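Local structure of Exo-beta-1,4-mannosidase (Rhizomucor miehei, 4LYP) at residues P414-P417 / H418-S422; S362-D365 / E366-K370. The protein probably hydrolyses beta-mannosidic bonds from the non-reducing end of its substrates, as a family 5 glycoside hydrolase that can also transfer the released sugar. One frame throughout, in Å; residues are numbered along the deposited sequence.

In the fold
Both contacts are local, each made within one continuous piece of the TIM-barrel chain, but they sit in different surroundings. Contact 1 is a surface turn in the loop between strands 386-394 and 423-424, and it places E416 in a pocket where guanidine is bound. Contact 2 is a partly buried segment at the start of helix 362-380, held against helices 308-329 and 429-448. A single backbone bond closes the turn of contact 1, beside a carboxylate set against an indole; in contact 2 four successive helical bonds are joined by an aliphatic-aromatic pair and, on another side, a salt bridge. The centres lie about 19 Å apart, yet K364 NZ reaches Y421 O at 3.0 Å, a probable hydrogen bond.

Contact 1: residues P414-P417 / H418-S422; sequences PHEP and HGWYS
E416 meets W420 across a type II beta turn, P417 to W420, in the TIM-barrel loop leading to strand 423-424. The E416 side chain runs extended past the six-membered part of the indole, CG lying in the ring plane at its edge, 3.8 Å from W420 CZ3. E416 OE2 is also near that plane, 3.5 Å from W420 CZ3, and the carboxylate stands 83° to the indole. E416 CG also rests on one face of the H415 ring, offset toward its rim, so this methylene sits between imidazole and indole. OE2 hydrogen-bonds a bound Tris, probably from the crystallisation liquor, and E416 lines a guanidine pocket with W153, E238, W293 and N296. W420 has CG anti to its backbone N (chi1 -172°), which swings the indole toward E416; NE1 bonds E295, and Y421 CE2 lies over the ring. P417 O accepts a hydrogen bond from W420 N at 3.2 Å, the donor lying above the carbonyl plane. G419 takes the turn's third position with a positive phi of 85°, where a side chain would press on the preceding carbonyl oxygen. A water in the plane of the H418 imidazole lies 2.7 Å from H418 ND1 and 2.9 Å from E416 O.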
loop_
_atom_site.group_PDB
_atom_site.type_symbol
_atom_site.label_atom_id
_atom_site.label_comp_id
_atom_site.label_asym_id
_atom_site.label_seq_id
_atom_site.Cartn_x
_atom_site.Cartn_y
_atom_site.Cartn_z
ATOM N N PRO A 414 11.475 -6.736 0.736
ATOM C CA PRO A 414 12.792 -7.367 1.015
ATOM C C PRO A 414 13.686 -6.522 1.941
ATOM O O PRO A 414 14.840 -6.890 2.129
ATOM C CB PRO A 414 13.399 -7.534 -0.335
ATOM C CG PRO A 414 12.744 -6.485 -1.211
ATOM C CD PRO A 414 11.302 -6.426 -0.717
ATOM N N HIS A 415 13.168 -5.447 2.509
ATOM C CA HIS A 415 13.859 -4.736 3.575
ATOM C C HIS A 415 13.446 -5.283 4.968
ATOM O O HIS A 415 13.986 -4.789 5.978
ATOM C CB HIS A 415 13.639 -3.238 3.518
ATOM C CG HIS A 415 12.247 -2.848 3.906
ATOM N ND1 HIS A 415 11.142 -3.558 3.467
ATOM C CD2 HIS A 415 11.806 -1.837 4.734
ATOM C CE1 HIS A 415 10.062 -2.992 4.005
ATOM N NE2 HIS A 415 10.436 -1.955 4.762
ATOM N N GLU A 416 12.539 -6.263 5.004
ATOM C CA GLU A 416 12.019 -6.822 6.238
ATOM C C GLU A 416 12.122 -8.304 6.194
ATOM O O GLU A 416 12.181 -8.920 5.130
ATOM C CB GLU A 416 10.506 -6.442 6.325
ATOM C CG GLU A 416 10.351 -4.993 6.777
ATOM C CD GLU A 416 8.959 -4.430 6.646
ATOM O OE1 GLU A 416 8.044 -5.054 6.071
ATOM O OE2 GLU A 416 8.748 -3.329 7.217
ATOM N N PRO A 417 12.051 -8.982 7.377
ATOM C CA PRO A 417 12.119 -10.441 7.390
ATOM C C PRO A 417 10.991 -11.044 6.598
ATOM O O PRO A 417 9.793 -10.688 6.759
ATOM C CB PRO A 417 12.021 -10.774 8.888
ATOM C CG PRO A 417 12.525 -9.526 9.570
ATOM C CD PRO A 417 12.000 -8.378 8.708
ATOM N N HIS A 418 11.271 -12.066 5.799
ATOM C CA HIS A 418 10.227 -12.770 5.101
ATOM C C HIS A 418 9.266 -13.316 6.113
ATOM O O HIS A 418 9.651 -13.988 7.067
ATOM C CB HIS A 418 10.765 -13.928 4.242
ATOM C CG HIS A 418 11.824 -13.544 3.293
ATOM N ND1 HIS A 418 11.884 -12.367 2.571
ATOM C CD2 HIS A 418 12.926 -14.303 2.888
ATOM C CE1 HIS A 418 12.977 -12.392 1.774
ATOM N NE2 HIS A 418 13.615 -13.564 1.997
ATOM N N GLY A 419 7.947 -13.137 5.887
ATOM C CA GLY A 419 6.948 -13.741 6.738
ATOM C C GLY A 419 6.586 -12.972 7.969
ATOM O O GLY A 419 5.786 -13.461 8.782
ATOM N N TRP A 420 7.082 -11.741 8.152
ATOM C CA TRP A 420 6.708 -10.957 9.323
ATOM C C TRP A 420 5.183 -10.745 9.427
ATOM O O TRP A 420 4.582 -11.099 10.458
ATOM C CB TRP A 420 7.454 -9.627 9.301
ATOM C CG TRP A 420 7.355 -8.759 10.510
ATOM C CD1 TRP A 420 6.862 -9.101 11.781
ATOM C CD2 TRP A 420 7.771 -7.395 10.606
ATOM N NE1 TRP A 420 6.979 -8.024 12.632
ATOM C CE2 TRP A 420 7.527 -6.973 11.940
ATOM C CE3 TRP A 420 8.314 -6.470 9.703
ATOM C CZ2 TRP A 420 7.843 -5.676 12.396
ATOM C CZ3 TRP A 420 8.604 -5.177 10.162
ATOM C CH2 TRP A 420 8.376 -4.793 11.455
ATOM N N TYR A 421 4.601 -10.180 8.380
ATOM C CA TYR A 421 3.211 -9.724 8.446
ATOM C C TYR A 421 2.334 -10.454 7.416
ATOM O O TYR A 421 1.097 -10.313 7.480
ATOM C CB TYR A 421 3.163 -8.205 8.163
ATOM C CG TYR A 421 3.713 -7.347 9.296
ATOM C CD1 TYR A 421 3.342 -7.619 10.595
ATOM C CD2 TYR A 421 4.524 -6.268 9.037
ATOM C CE1 TYR A 421 3.744 -6.761 11.646
ATOM C CE2 TYR A 421 4.900 -5.404 10.042
ATOM C CZ TYR A 421 4.477 -5.651 11.337
ATOM O OH TYR A 421 4.765 -4.792 12.413
ATOM N N SER A 422 2.906 -11.242 6.491
ATOM C CA SER A 422 2.086 -11.891 5.423
ATOM C C SER A 422 0.948 -12.631 6.007
ATOM O O SER A 422 1.047 -13.391 6.972
ATOM C CB SER A 422 2.964 -12.870 4.683
ATOM O OG SER A 422 3.866 -12.242 3.774
HETATM O O HOH W 1 10.555 -10.113 3.097
#

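Contact 2: residues S362-D365 / E366-K370; sequences SHKD and EYYQK
K364 and Y368, one helical turn apart, lie side by side and point the same way. The lysine leaves the backbone with CG trans to N (chi1 177°) and stays extended to its tip, so its methylenes run along the tyrosine: K364 CG is 3.6 Å from Y368 CE1, and K364 CE is 3.7 Å from Y368 OH. Y368 has a different first torsion, -87°, which sets CG beside its own backbone N; Y368 CD1 then sits 3.2 Å from K364 O. That same oxygen accepts Y368 N at 2.8 Å, and similar bonds join E366 N to S362 O, Y367 N to H363 O and Q369 N to D365 O. Beyond the packed methylenes, K364 NZ goes on to Y421 O, a probable hydrogen bond, while F338 meets the Y368 ring.

E366 extends along another side of the helix. Its OE2 forms a salt bridge with K370 NZ at 2.8 Å, the ammonium arriving from above the carboxylate plane, 46° out of it, and N312 is a second partner of OE2. A water donates a hydrogen bond to E366 OE1, 2.8 Å from the water oxygen, and a weak one to S362 O. D365 hydrogen-bonds T428 and T429, at the start of helix 429-448, and H363 stacks on W345 and bonds Y300. The i to i+4 spacing of backbone bonds, the lysine-tyrosine pair and the E366-K370 bridge are those of an alpha helix, here the first turns of helix 362-380 packed between two neighbouring helices of a TIM barrel.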
loop_
_atom_site.group_PDB
_atom_site.type_symbol
_atom_site.label_atom_id
_atom_site.label_comp_id
_atom_site.label_asym_id
_atom_site.label_seq_id
_atom_site.Cartn_x
_atom_site.Cartn_y
_atom_site.Cartn_z
ATOM N N SER A 362 -2.788 -16.252 16.750
ATOM C CA SER A 362 -3.942 -15.914 17.597
ATOM C C SER A 362 -4.007 -14.445 17.996
ATOM O O SER A 362 -5.085 -13.887 18.015
ATOM C CB SER A 362 -3.995 -16.807 18.810
ATOM O OG SER A 362 -2.884 -16.610 19.696
ATOM N N HIS A 363 -2.860 -13.800 18.275
ATOM C CA HIS A 363 -2.940 -12.371 18.594
ATOM C C HIS A 363 -3.382 -11.575 17.401
ATOM O O HIS A 363 -4.270 -10.729 17.485
ATOM C CB HIS A 363 -1.587 -11.857 19.086
ATOM C CG HIS A 363 -1.286 -12.182 20.499
ATOM N ND1 HIS A 363 -0.302 -11.554 21.229
ATOM C CD2 HIS A 363 -1.898 -13.072 21.384
ATOM C CE1 HIS A 363 -0.301 -12.021 22.462
ATOM N NE2 HIS A 363 -1.214 -12.968 22.568
ATOM N N LYS A 364 -2.706 -11.823 16.242
ATOM C CA LYS A 364 -3.053 -11.137 15.005
ATOM C C LYS A 364 -4.524 -11.276 14.657
ATOM O O LYS A 364 -5.187 -10.335 14.210
ATOM C CB LYS A 364 -2.190 -11.721 13.890
ATOM C CG LYS A 364 -2.459 -11.177 12.492
ATOM C CD LYS A 364 -1.644 -11.998 11.481
ATOM C CE LYS A 364 -1.528 -11.317 10.140
ATOM N NZ LYS A 364 -0.610 -12.104 9.229
ATOM N N ASP A 365 -5.069 -12.501 14.796
ATOM C CA ASP A 365 -6.480 -12.739 14.404
ATOM C C ASP A 365 -7.374 -11.916 15.274
ATOM O O ASP A 365 -8.348 -11.330 14.743
ATOM C CB ASP A 365 -6.788 -14.207 14.569
ATOM C CG ASP A 365 -6.140 -15.081 13.491
ATOM O OD1 ASP A 365 -5.406 -14.580 12.663
ATOM O OD2 ASP A 365 -6.445 -16.278 13.553
ATOM N N GLU A 366 -7.147 -11.836 16.580
ATOM C CA GLU A 366 -7.986 -11.050 17.441
ATOM C C GLU A 366 -7.831 -9.530 17.123
ATOM O O GLU A 366 -8.813 -8.798 17.068
ATOM C CB GLU A 366 -7.630 -11.287 18.904
ATOM C CG GLU A 366 -8.345 -10.371 19.844
ATOM C CD GLU A 366 -7.986 -10.579 21.318
ATOM O OE1 GLU A 366 -7.793 -11.772 21.712
ATOM O OE2 GLU A 366 -7.986 -9.588 22.075
ATOM N N TYR A 367 -6.579 -9.104 16.869
ATOM C CA TYR A 367 -6.328 -7.736 16.542
ATOM C C TYR A 367 -7.055 -7.302 15.286
ATOM O O TYR A 367 -7.721 -6.267 15.235
ATOM C CB TYR A 367 -4.803 -7.565 16.367
ATOM C CG TYR A 367 -4.340 -6.160 16.126
ATOM C CD1 TYR A 367 -4.358 -5.167 17.125
ATOM C CD2 TYR A 367 -3.775 -5.845 14.852
ATOM C CE1 TYR A 367 -3.834 -3.945 16.852
ATOM C CE2 TYR A 367 -3.245 -4.581 14.610
ATOM C CZ TYR A 367 -3.267 -3.651 15.630
ATOM O OH TYR A 367 -2.720 -2.393 15.446
ATOM N N TYR A 368 -6.964 -8.160 14.228
ATOM C CA TYR A 368 -7.692 -7.897 12.994
ATOM C C TYR A 368 -9.202 -7.890 13.276
ATOM O O TYR A 368 -9.912 -6.997 12.795
ATOM C CB TYR A 368 -7.444 -8.999 11.942
ATOM C CG TYR A 368 -6.234 -8.831 11.026
ATOM C CD1 TYR A 368 -4.932 -8.592 11.488
ATOM C CD2 TYR A 368 -6.422 -8.990 9.651
ATOM C CE1 TYR A 368 -3.863 -8.461 10.598
ATOM C CE2 TYR A 368 -5.362 -8.870 8.749
ATOM C CZ TYR A 368 -4.112 -8.613 9.233
ATOM O OH TYR A 368 -3.086 -8.523 8.302
ATOM N N GLN A 369 -9.691 -8.895 14.003
ATOM C CA GLN A 369 -11.116 -9.003 14.181
ATOM C C GLN A 369 -11.688 -7.773 14.893
ATOM O O GLN A 369 -12.736 -7.254 14.505
ATOM C CB GLN A 369 -11.466 -10.274 14.945
ATOM C CG GLN A 369 -12.981 -10.406 15.163
ATOM C CD GLN A 369 -13.264 -11.736 15.743
ATOM O OE1 GLN A 369 -12.992 -11.942 16.932
ATOM N NE2 GLN A 369 -13.659 -12.660 14.925
ATOM N N LYS A 370 -11.007 -7.275 15.912
ATOM C CA LYS A 370 -11.476 -6.117 16.629
ATOM C C LYS A 370 -11.394 -4.868 15.787
ATOM O O LYS A 370 -12.292 -3.996 15.822
ATOM C CB LYS A 370 -10.727 -5.962 17.945
ATOM C CG LYS A 370 -11.148 -7.045 18.916
ATOM C CD LYS A 370 -10.392 -6.998 20.223
ATOM C CE LYS A 370 -10.965 -7.946 21.269
ATOM N NZ LYS A 370 -10.164 -7.905 22.575
HETATM O O HOH W 2 -5.440 -13.346 21.437
#